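Local structure of CEP104 (5JO8) at residues I95-Q104 and R142-V153; P174-K182 and R193-L201. The protein is a centriolar protein whose TOG domain, the part modelled here, probably binds microtubules or tubulin, as TOG domains of related proteins do. One frame throughout, in Å; residues are numbered along the deposited sequence.

In the fold
Interactions 1 and 2 follow each other along one all-helical TOG array, their centres about 19 Å apart and their nearest atoms about 5 Å apart without touching. Interaction 1 lies at one edge of the array, where two inter-helix turns and the starts of helices 100-121 and 148-163 meet, part of it open to solvent and one bridge made through water. Interaction 2 is mostly buried and joins the short helix 173-177 and the chain after it to helix 187-204. Each uses an arginine to grip backbone carbonyls. In 95-104/142-153 aromatic and aliphatic groups pack beside it; in 174-182/193-201 the grip adjoins a cluster of leucines and valines.

Interaction 1: I95-Q104 and R142-V153; sequences IKDIVSSVFQ and RTGDSSSRLRIV
Helices 100-104 and 148-153 run side by side in the same direction, their axes 4° apart and 12.6 Å from each other, with Ser-100 level with Leu-150 and Gln-104 with Val-153. At that spacing the backbones do not touch, and side chains bridge the gap. Before the helices begin, the turns come closer, Lys-96 lying next to Arg-142, which begins a type I turn ending at Asp-145. Arg-142 does most of the joining. Its chain is bent at chi2 and chi3, which lets Arg-142 NH1 give hydrogen bonds to two carbonyls of the facing turn: Ile-95 O at 2.8 Å, in the guanidinium plane, and Asp-97 O at 2.9 Å, where NH1 stands above the carbonyl plane. Arg-142 NH2 forms a salt bridge with Asp-145 OD1 at 3.6 Å, so the guanidinium is held from both segments. The Asp-97 carboxylate turns elsewhere, making an Asx turn to Val-99 N and a salt bridge to Arg-57 of helix 54-69. Phe-103, its CG anti to the backbone N (chi1 180°), reaches into the gap between the helices. Leu-150 CD2 comes obliquely onto Phe-103 CE2 (3.7 Å), and Val-153 CG1 lies at the ring edge, 3.9 Å from the same atom. Val-153 CG1 also meets Gln-104 NE2 at 3.4 Å. Toward solvent, one water joins the two helices: it accepts from Gln-104 NE2 and from Arg-149 NH2 and is hydrogen-bonded to Ser-100 OG at 2.9 Å. Parallel neighbouring helices, each preceded by a turn at the same edge, are what the HEAT-like stacking of a TOG domain produces.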
loop_
_atom_site.group_PDB
_atom_site.type_symbol
_atom_site.label_atom_id
_atom_site.label_comp_id
_atom_site.label_asym_id
_atom_site.label_seq_id
_atom_site.Cartn_x
_atom_site.Cartn_y
_atom_site.Cartn_z
ATOM N N ILE A 95 8.845 -7.639 2.657
ATOM C CA ILE A 95 7.448 -7.521 2.243
ATOM C C ILE A 95 7.148 -8.523 1.134
ATOM O O ILE A 95 6.002 -8.953 0.984
ATOM C CB ILE A 95 7.096 -6.056 1.883
ATOM C CG1 ILE A 95 6.809 -5.274 3.159
ATOM C CG2 ILE A 95 5.884 -5.967 0.956
ATOM C CD1 ILE A 95 6.787 -3.758 2.960
ATOM N N LYS A 96 8.180 -8.917 0.385
ATOM C CA LYS A 96 8.039 -9.951 -0.654
ATOM C C LYS A 96 8.103 -11.393 -0.126
ATOM O O LYS A 96 7.948 -12.336 -0.906
ATOM C CB LYS A 96 9.130 -9.810 -1.718
ATOM C CG LYS A 96 9.290 -8.437 -2.350
ATOM C CD LYS A 96 10.438 -8.478 -3.359
ATOM C CE LYS A 96 10.499 -7.229 -4.225
ATOM N NZ LYS A 96 10.725 -5.999 -3.420
ATOM N N ASP A 97 8.325 -11.589 1.170
ATOM C CA ASP A 97 8.591 -12.937 1.660
ATOM C C ASP A 97 7.399 -13.880 1.585
ATOM O O ASP A 97 6.287 -13.532 1.959
ATOM C CB ASP A 97 9.144 -12.915 3.078
ATOM C CG ASP A 97 10.075 -14.071 3.340
ATOM O OD1 ASP A 97 9.580 -15.196 3.570
ATOM O OD2 ASP A 97 11.301 -13.860 3.286
ATOM N N ILE A 98 7.674 -15.099 1.138
ATOM C CA ILE A 98 6.651 -16.124 0.987
ATOM C C ILE A 98 6.237 -16.684 2.345
ATOM O O ILE A 98 5.135 -17.212 2.490
ATOM C CB ILE A 98 7.140 -17.229 0.029
ATOM C CG1 ILE A 98 5.973 -18.064 -0.494
ATOM C CG2 ILE A 98 8.176 -18.110 0.708
ATOM C CD1 ILE A 98 6.349 -18.940 -1.676
ATOM N N VAL A 99 7.116 -16.559 3.338
ATOM C CA VAL A 99 6.861 -17.098 4.671
ATOM C C VAL A 99 6.158 -16.088 5.572
ATOM O O VAL A 99 6.660 -14.988 5.802
ATOM C CB VAL A 99 8.145 -17.642 5.325
ATOM C CG1 VAL A 99 7.864 -18.099 6.742
ATOM C CG2 VAL A 99 8.728 -18.765 4.489
ATOM N N SER A 100 5.000 -16.472 6.096
ATOM C CA SER A 100 4.145 -15.560 6.843
ATOM C C SER A 100 4.841 -14.929 8.055
ATOM O O SER A 100 4.717 -13.725 8.286
ATOM C CB SER A 100 2.848 -16.276 7.252
ATOM O OG SER A 100 2.062 -15.493 8.141
ATOM N N SER A 101 5.597 -15.718 8.812
ATOM C CA SER A 101 6.245 -15.175 10.007
ATOM C C SER A 101 7.236 -14.079 9.626
ATOM O O SER A 101 7.372 -13.081 10.342
ATOM C CB SER A 101 6.935 -16.268 10.831
ATOM O OG SER A 101 8.031 -16.812 10.128
ATOM N N VAL A 102 7.907 -14.249 8.493
ATOM C CA VAL A 102 8.865 -13.232 8.031
ATOM C C VAL A 102 8.118 -11.984 7.568
ATOM O O VAL A 102 8.488 -10.856 7.913
ATOM C CB VAL A 102 9.778 -13.766 6.926
ATOM C CG1 VAL A 102 10.773 -12.696 6.495
ATOM C CG2 VAL A 102 10.511 -15.015 7.401
ATOM N N PHE A 103 7.073 -12.182 6.775
ATOM C CA PHE A 103 6.241 -11.083 6.300
ATOM C C PHE A 103 5.667 -10.300 7.491
ATOM O O PHE A 103 5.708 -9.062 7.513
ATOM C CB PHE A 103 5.116 -11.643 5.409
ATOM C CG PHE A 103 4.182 -10.601 4.865
ATOM C CD1 PHE A 103 4.597 -9.714 3.883
ATOM C CD2 PHE A 103 2.869 -10.534 5.311
ATOM C CE1 PHE A 103 3.732 -8.757 3.377
ATOM C CE2 PHE A 103 2.002 -9.574 4.805
ATOM C CZ PHE A 103 2.426 -8.694 3.833
ATOM N N GLN A 104 5.151 -11.014 8.488
ATOM C CA GLN A 104 4.577 -10.371 9.660
ATOM C C GLN A 104 5.622 -9.578 10.447
ATOM O O GLN A 104 5.326 -8.501 10.966
ATOM C CB GLN A 104 3.885 -11.396 10.565
ATOM C CG GLN A 104 2.586 -11.943 9.981
ATOM C CD GLN A 104 1.496 -10.893 9.873
ATOM O OE1 GLN A 104 1.449 -9.945 10.657
ATOM N NE2 GLN A 104 0.617 -11.056 8.897
ATOM N N ARG A 142 1.393 -7.720 -2.887
ATOM C CA ARG A 142 0.982 -8.897 -2.124
ATOM C C ARG A 142 -0.537 -9.045 -2.107
ATOM O O ARG A 142 -1.045 -10.131 -1.883
ATOM C CB ARG A 142 1.510 -8.866 -0.685
ATOM C CG ARG A 142 3.032 -8.709 -0.557
ATOM C CD ARG A 142 3.822 -9.668 -1.447
ATOM N NE ARG A 142 3.456 -11.074 -1.258
ATOM C CZ ARG A 142 3.916 -11.859 -0.289
ATOM N NH1 ARG A 142 4.765 -11.391 0.617
ATOM N NH2 ARG A 142 3.516 -13.124 -0.217
ATOM N N THR A 143 -1.263 -7.954 -2.343
ATOM C CA THR A 143 -2.727 -8.057 -2.440
ATOM C C THR A 143 -3.152 -8.782 -3.718
ATOM O O THR A 143 -4.337 -9.050 -3.917
ATOM C CB THR A 143 -3.438 -6.683 -2.371
ATOM O OG1 THR A 143 -3.236 -5.958 -3.588
ATOM C CG2 THR A 143 -2.959 -5.870 -1.166
ATOM N N GLY A 144 -2.186 -9.094 -4.578
ATOM C CA GLY A 144 -2.437 -9.917 -5.752
ATOM C C GLY A 144 -2.121 -11.392 -5.552
ATOM O O GLY A 144 -2.210 -12.182 -6.496
ATOM N N ASP A 145 -1.761 -11.766 -4.324
ATOM C CA ASP A 145 -1.403 -13.149 -4.007
ATOM C C ASP A 145 -2.517 -14.123 -4.358
ATOM O O ASP A 145 -3.691 -13.788 -4.273
ATOM C CB ASP A 145 -1.089 -13.287 -2.520
ATOM C CG ASP A 145 -0.252 -14.505 -2.221
ATOM O OD1 ASP A 145 0.983 -14.421 -2.388
ATOM O OD2 ASP A 145 -0.825 -15.538 -1.824
ATOM N N SER A 146 -2.150 -15.349 -4.723
ATOM C CA SER A 146 -3.152 -16.357 -5.084
ATOM C C SER A 146 -3.942 -16.911 -3.886
ATOM O O SER A 146 -5.002 -17.527 -4.062
ATOM C CB SER A 146 -2.504 -17.495 -5.876
ATOM O OG SER A 146 -1.400 -18.034 -5.172
ATOM N N SER A 147 -3.431 -16.685 -2.679
ATOM C CA SER A 147 -4.106 -17.125 -1.461
ATOM C C SER A 147 -4.873 -15.985 -0.801
ATOM O O SER A 147 -4.299 -14.941 -0.471
ATOM C CB SER A 147 -3.106 -17.720 -0.464
ATOM O OG SER A 147 -2.566 -18.938 -0.946
ATOM N N SER A 148 -6.169 -16.200 -0.604
ATOM C CA SER A 148 -7.045 -15.196 -0.008
ATOM C C SER A 148 -6.554 -14.702 1.346
ATOM O O SER A 148 -6.668 -13.515 1.646
ATOM C CB SER A 148 -8.472 -15.740 0.122
ATOM O OG SER A 148 -8.507 -16.853 0.996
ATOM N N ARG A 149 -5.992 -15.600 2.148
ATOM C CA ARG A 149 -5.514 -15.235 3.471
ATOM C C ARG A 149 -4.541 -14.072 3.382
ATOM O O ARG A 149 -4.669 -13.087 4.112
ATOM C CB ARG A 149 -4.823 -16.424 4.148
ATOM C CG ARG A 149 -4.485 -16.177 5.611
ATOM C CD ARG A 149 -3.385 -17.114 6.101
ATOM N NE ARG A 149 -2.186 -16.989 5.282
ATOM C CZ ARG A 149 -1.255 -16.057 5.453
ATOM N NH1 ARG A 149 -0.202 -16.025 4.651
ATOM N NH2 ARG A 149 -1.373 -15.165 6.429
ATOM N N LEU A 150 -3.587 -14.186 2.469
ATOM C CA LEU A 150 -2.526 -13.188 2.378
ATOM C C LEU A 150 -3.051 -11.910 1.730
ATOM O O LEU A 150 -2.659 -10.815 2.129
ATOM C CB LEU A 150 -1.310 -13.735 1.620
ATOM C CG LEU A 150 0.040 -13.012 1.755
ATOM C CD1 LEU A 150 0.282 -12.064 0.607
ATOM C CD2 LEU A 150 0.153 -12.265 3.084
ATOM N N ARG A 151 -3.942 -12.031 0.743
ATOM C CA ARG A 151 -4.525 -10.843 0.108
ATOM C C ARG A 151 -5.226 -9.987 1.148
ATOM O O ARG A 151 -5.148 -8.760 1.122
ATOM C CB ARG A 151 -5.546 -11.240 -0.964
ATOM C CG ARG A 151 -4.958 -11.937 -2.157
ATOM C CD ARG A 151 -5.931 -11.916 -3.330
ATOM N NE ARG A 151 -7.207 -12.591 -3.056
ATOM C CZ ARG A 151 -7.422 -13.891 -3.236
ATOM N NH1 ARG A 151 -6.450 -14.668 -3.683
ATOM N NH2 ARG A 151 -8.614 -14.412 -2.975
ATOM N N ILE A 152 -5.909 -10.647 2.068
ATOM C CA ILE A 152 -6.657 -9.971 3.109
ATOM C C ILE A 152 -5.709 -9.329 4.112
ATOM O O ILE A 152 -5.914 -8.189 4.507
ATOM C CB ILE A 152 -7.644 -10.926 3.794
ATOM C CG1 ILE A 152 -8.745 -11.348 2.811
ATOM C CG2 ILE A 152 -8.237 -10.278 5.043
ATOM C CD1 ILE A 152 -9.542 -12.553 3.278
ATOM N N VAL A 153 -4.683 -10.068 4.526
ATOM C CA VAL A 153 -3.693 -9.542 5.460
ATOM C C VAL A 153 -3.085 -8.276 4.898
ATOM O O VAL A 153 -3.039 -7.247 5.579
ATOM C CB VAL A 153 -2.611 -10.577 5.783
ATOM C CG1 VAL A 153 -1.439 -9.916 6.498
ATOM C CG2 VAL A 153 -3.188 -11.680 6.640
HETATM O O HOH W 1 0.886 -13.085 6.926
#

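Interaction 2: P174-K182 and R193-L201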
loop_
_atom_site.group_PDB
_atom_site.type_symbol
_atom_site.label_atom_id
_atom_site.label_comp_id
_atom_site.label_asym_id
_atom_site.label_seq_id
_atom_site.Cartn_x
_atom_site.Cartn_y
_atom_site.Cartn_z
ATOM N N PRO A 174 -4.182 7.188 -0.561
ATOM C CA PRO A 174 -5.282 7.265 -1.536
ATOM C C PRO A 174 -4.837 7.547 -2.966
ATOM O O PRO A 174 -5.365 6.971 -3.919
ATOM C CB PRO A 174 -6.132 8.422 -0.997
ATOM C CG PRO A 174 -5.944 8.328 0.470
ATOM C CD PRO A 174 -4.473 8.011 0.629
ATOM N N VAL A 175 -3.856 8.432 -3.115
ATOM C CA VAL A 175 -3.346 8.779 -4.428
ATOM C C VAL A 175 -2.718 7.575 -5.120
ATOM O O VAL A 175 -2.939 7.349 -6.311
ATOM C CB VAL A 175 -2.370 9.967 -4.340
ATOM C CG1 VAL A 175 -1.831 10.310 -5.719
ATOM C CG2 VAL A 175 -3.074 11.159 -3.719
ATOM N N HIS A 176 -1.952 6.791 -4.374
ATOM C CA HIS A 176 -1.373 5.571 -4.921
ATOM C C HIS A 176 -2.478 4.607 -5.368
ATOM O O HIS A 176 -2.380 3.987 -6.422
ATOM C CB HIS A 176 -0.506 4.890 -3.866
ATOM C CG HIS A 176 0.632 4.102 -4.434
ATOM N ND1 HIS A 176 0.452 2.933 -5.143
ATOM C CD2 HIS A 176 1.968 4.310 -4.388
ATOM C CE1 HIS A 176 1.628 2.457 -5.513
ATOM N NE2 HIS A 176 2.565 3.277 -5.069
ATOM N N LEU A 177 -3.518 4.488 -4.550
ATOM C CA LEU A 177 -4.613 3.551 -4.832
ATOM C C LEU A 177 -5.441 3.874 -6.081
ATOM O O LEU A 177 -5.999 2.958 -6.691
ATOM C CB LEU A 177 -5.534 3.439 -3.624
ATOM C CG LEU A 177 -4.983 2.717 -2.396
ATOM C CD1 LEU A 177 -5.984 2.804 -1.295
ATOM C CD2 LEU A 177 -4.595 1.263 -2.667
ATOM N N VAL A 178 -5.533 5.152 -6.447
ATOM C CA VAL A 178 -6.321 5.559 -7.618
ATOM C C VAL A 178 -5.542 5.671 -8.923
ATOM O O VAL A 178 -6.053 6.176 -9.920
ATOM C CB VAL A 178 -7.167 6.823 -7.355
ATOM C CG1 VAL A 178 -8.106 6.606 -6.185
ATOM C CG2 VAL A 178 -6.278 8.045 -7.148
ATOM N N GLN A 179 -4.304 5.192 -8.925
ATOM C CA GLN A 179 -3.537 5.202 -10.160
ATOM C C GLN A 179 -4.125 4.196 -11.146
ATOM O O GLN A 179 -4.830 3.275 -10.746
ATOM C CB GLN A 179 -2.054 4.935 -9.878
ATOM C CG GLN A 179 -1.388 6.061 -9.080
ATOM C CD GLN A 179 -1.718 7.445 -9.640
ATOM O OE1 GLN A 179 -1.258 7.814 -10.723
ATOM N NE2 GLN A 179 -2.534 8.209 -8.909
ATOM N N LEU A 180 -3.847 4.395 -12.431
ATOM C CA LEU A 180 -4.444 3.595 -13.501
ATOM C C LEU A 180 -4.377 2.092 -13.244
ATOM O O LEU A 180 -3.341 1.564 -12.842
ATOM C CB LEU A 180 -3.775 3.908 -14.843
ATOM C CG LEU A 180 -4.344 3.183 -16.065
ATOM C CD1 LEU A 180 -5.537 3.944 -16.631
ATOM C CD2 LEU A 180 -3.278 2.959 -17.132
ATOM N N LEU A 181 -5.497 1.418 -13.470
ATOM C CA LEU A 181 -5.561 -0.031 -13.416
ATOM C C LEU A 181 -5.710 -0.511 -14.855
ATOM O O LEU A 181 -6.693 -0.184 -15.517
ATOM C CB LEU A 181 -6.770 -0.461 -12.587
ATOM C CG LEU A 181 -6.969 -1.946 -12.301
ATOM C CD1 LEU A 181 -5.939 -2.451 -11.298
ATOM C CD2 LEU A 181 -8.386 -2.190 -11.802
ATOM N N LYS A 182 -4.732 -1.266 -15.351
ATOM C CA LYS A 182 -4.796 -1.775 -16.720
ATOM C C LYS A 182 -5.936 -2.783 -16.863
ATOM O O LYS A 182 -6.193 -3.559 -15.948
ATOM C CB LYS A 182 -3.464 -2.408 -17.137
ATOM C CG LYS A 182 -2.343 -1.406 -17.388
ATOM C CD LYS A 182 -1.130 -2.087 -18.003
ATOM C CE LYS A 182 0.033 -1.118 -18.158
ATOM N NZ LYS A 182 1.230 -1.771 -18.761
ATOM N N ARG A 193 -7.444 -3.964 -5.516
ATOM C CA ARG A 193 -7.321 -2.525 -5.696
ATOM C C ARG A 193 -8.675 -1.828 -5.680
ATOM O O ARG A 193 -8.846 -0.833 -4.983
ATOM C CB ARG A 193 -6.549 -2.168 -6.963
ATOM C CG ARG A 193 -6.192 -0.687 -7.019
ATOM C CD ARG A 193 -4.702 -0.436 -6.742
ATOM N NE ARG A 193 -3.934 -0.605 -7.973
ATOM C CZ ARG A 193 -3.923 0.269 -8.973
ATOM N NH1 ARG A 193 -4.637 1.385 -8.893
ATOM N NH2 ARG A 193 -3.208 0.023 -10.062
ATOM N N VAL A 194 -9.658 -2.339 -6.425
ATOM C CA VAL A 194 -10.962 -1.678 -6.407
ATOM C C VAL A 194 -11.615 -1.757 -5.032
ATOM O O VAL A 194 -12.283 -0.817 -4.597
ATOM C CB VAL A 194 -11.894 -2.153 -7.535
ATOM C CG1 VAL A 194 -11.347 -1.703 -8.871
ATOM C CG2 VAL A 194 -12.062 -3.676 -7.514
ATOM N N GLU A 195 -11.417 -2.874 -4.334
ATOM C CA GLU A 195 -12.007 -3.022 -3.020
ATOM C C GLU A 195 -11.360 -2.080 -2.005
ATOM O O GLU A 195 -12.049 -1.544 -1.136
ATOM C CB GLU A 195 -11.902 -4.474 -2.544
ATOM C CG GLU A 195 -12.762 -5.440 -3.315
ATOM C CD GLU A 195 -12.531 -6.871 -2.870
ATOM O OE1 GLU A 195 -11.416 -7.180 -2.388
ATOM O OE2 GLU A 195 -13.465 -7.681 -2.995
ATOM N N LEU A 196 -10.047 -1.897 -2.111
ATOM C CA LEU A 196 -9.332 -0.949 -1.249
ATOM C C LEU A 196 -9.833 0.478 -1.430
ATOM O O LEU A 196 -10.078 1.190 -0.453
ATOM C CB LEU A 196 -7.823 -1.004 -1.495
ATOM C CG LEU A 196 -7.099 -2.055 -0.653
ATOM C CD1 LEU A 196 -5.686 -2.280 -1.160
ATOM C CD2 LEU A 196 -7.076 -1.626 0.804
ATOM N N VAL A 197 -9.993 0.891 -2.683
ATOM C CA VAL A 197 -10.525 2.213 -2.976
ATOM C C VAL A 197 -11.936 2.327 -2.403
ATOM O O VAL A 197 -12.245 3.293 -1.706
ATOM C CB VAL A 197 -10.511 2.520 -4.497
ATOM C CG1 VAL A 197 -11.247 3.825 -4.788
ATOM C CG2 VAL A 197 -9.073 2.595 -5.015
ATOM N N GLU A 198 -12.789 1.339 -2.679
ATOM C CA GLU A 198 -14.170 1.416 -2.230
ATOM C C GLU A 198 -14.223 1.550 -0.718
ATOM O O GLU A 198 -14.977 2.363 -0.178
ATOM C CB GLU A 198 -14.945 0.170 -2.645
ATOM C CG GLU A 198 -16.409 0.206 -2.232
ATOM C CD GLU A 198 -17.122 -1.107 -2.451
ATOM O OE1 GLU A 198 -18.356 -1.068 -2.624
ATOM O OE2 GLU A 198 -16.462 -2.171 -2.437
ATOM N N CYS A 199 -13.412 0.745 -0.046
ATOM C CA CYS A 199 -13.405 0.696 1.405
ATOM C C CYS A 199 -12.880 1.996 2.006
ATOM O O CYS A 199 -13.523 2.606 2.867
ATOM C CB CYS A 199 -12.554 -0.487 1.867
ATOM S SG CYS A 199 -12.259 -0.572 3.642
ATOM N N LEU A 200 -11.715 2.432 1.545
ATOM C CA LEU A 200 -11.112 3.639 2.097
ATOM C C LEU A 200 -11.882 4.907 1.731
ATOM O O LEU A 200 -11.942 5.849 2.521
ATOM C CB LEU A 200 -9.628 3.737 1.723
ATOM C CG LEU A 200 -8.754 2.752 2.508
ATOM C CD1 LEU A 200 -7.348 2.708 1.951
ATOM C CD2 LEU A 200 -8.743 3.123 3.979
ATOM N N LEU A 201 -12.481 4.929 0.547
ATOM C CA LEU A 201 -13.299 6.069 0.148
ATOM C C LEU A 201 -14.497 6.242 1.088
ATOM O O LEU A 201 -14.785 7.350 1.539
ATOM C CB LEU A 201 -13.768 5.903 -1.293
ATOM C CG LEU A 201 -14.567 7.044 -1.913
ATOM C CD1 LEU A 201 -13.815 8.361 -1.758
ATOM C CD2 LEU A 201 -14.823 6.729 -3.378
#
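Leu-177, in the last turn of helix 173-177, and Arg-193 of helix 187-204 meet where a short helix and the chain leaving it pack against the next long helix of the HEAT-like TOG array. Arg-193 is the side chain to follow. Its CB points toward the facing segment, and Arg-193 CG, anti to the backbone N (chi1 -169°), passes 3.7 Å from Leu-177 O. CD runs on beside that same oxygen, and the bends at chi2 and chi3 turn the guanidinium against the chain that leaves the helix. Arg-193 CZ lies 3.6 Å from Gln-179 O. Arg-193 NH1 gives two bonds, to Gln-179 O at 2.7 Å, nearly straight at 169°, and to Leu-177 O at 3.0 Å from above that carbonyl plane. NH2 reaches one residue further, to Leu-180 O. All three oxygens lie at the guanidinium edge, near its plane, which fixes the rotation of the group and ties down the chain just after Val-178 has left the helix. Leu-181 CD1 sits over one face of the guanidinium, nearer its NH2 side than its middle.

Beside this polar grip lies an aliphatic cluster, centred on Leu-177. Leu-177 CB meets Val-197 CG2 at 3.9 Å, its CD2 lies against Leu-196 CD1, and the leucine crosses both Leu-196 and Leu-200 at about a right angle. On the Arg-193 side, Leu-181 CD2 reaches Val-194 CG1. Other helices close around the contact: Phe-219 of helix 213-223 touches Arg-193, Val-194 and Val-197, and Leu-140 of helix 125-142 lies against Leu-177. Gln-179 folds back, its NE2 donating to Val-175 O in the preceding helical turn. At the far end of the cluster, Leu-177 CD1 and Leu-200 CD1 meet methyl to methyl at 3.5 Å.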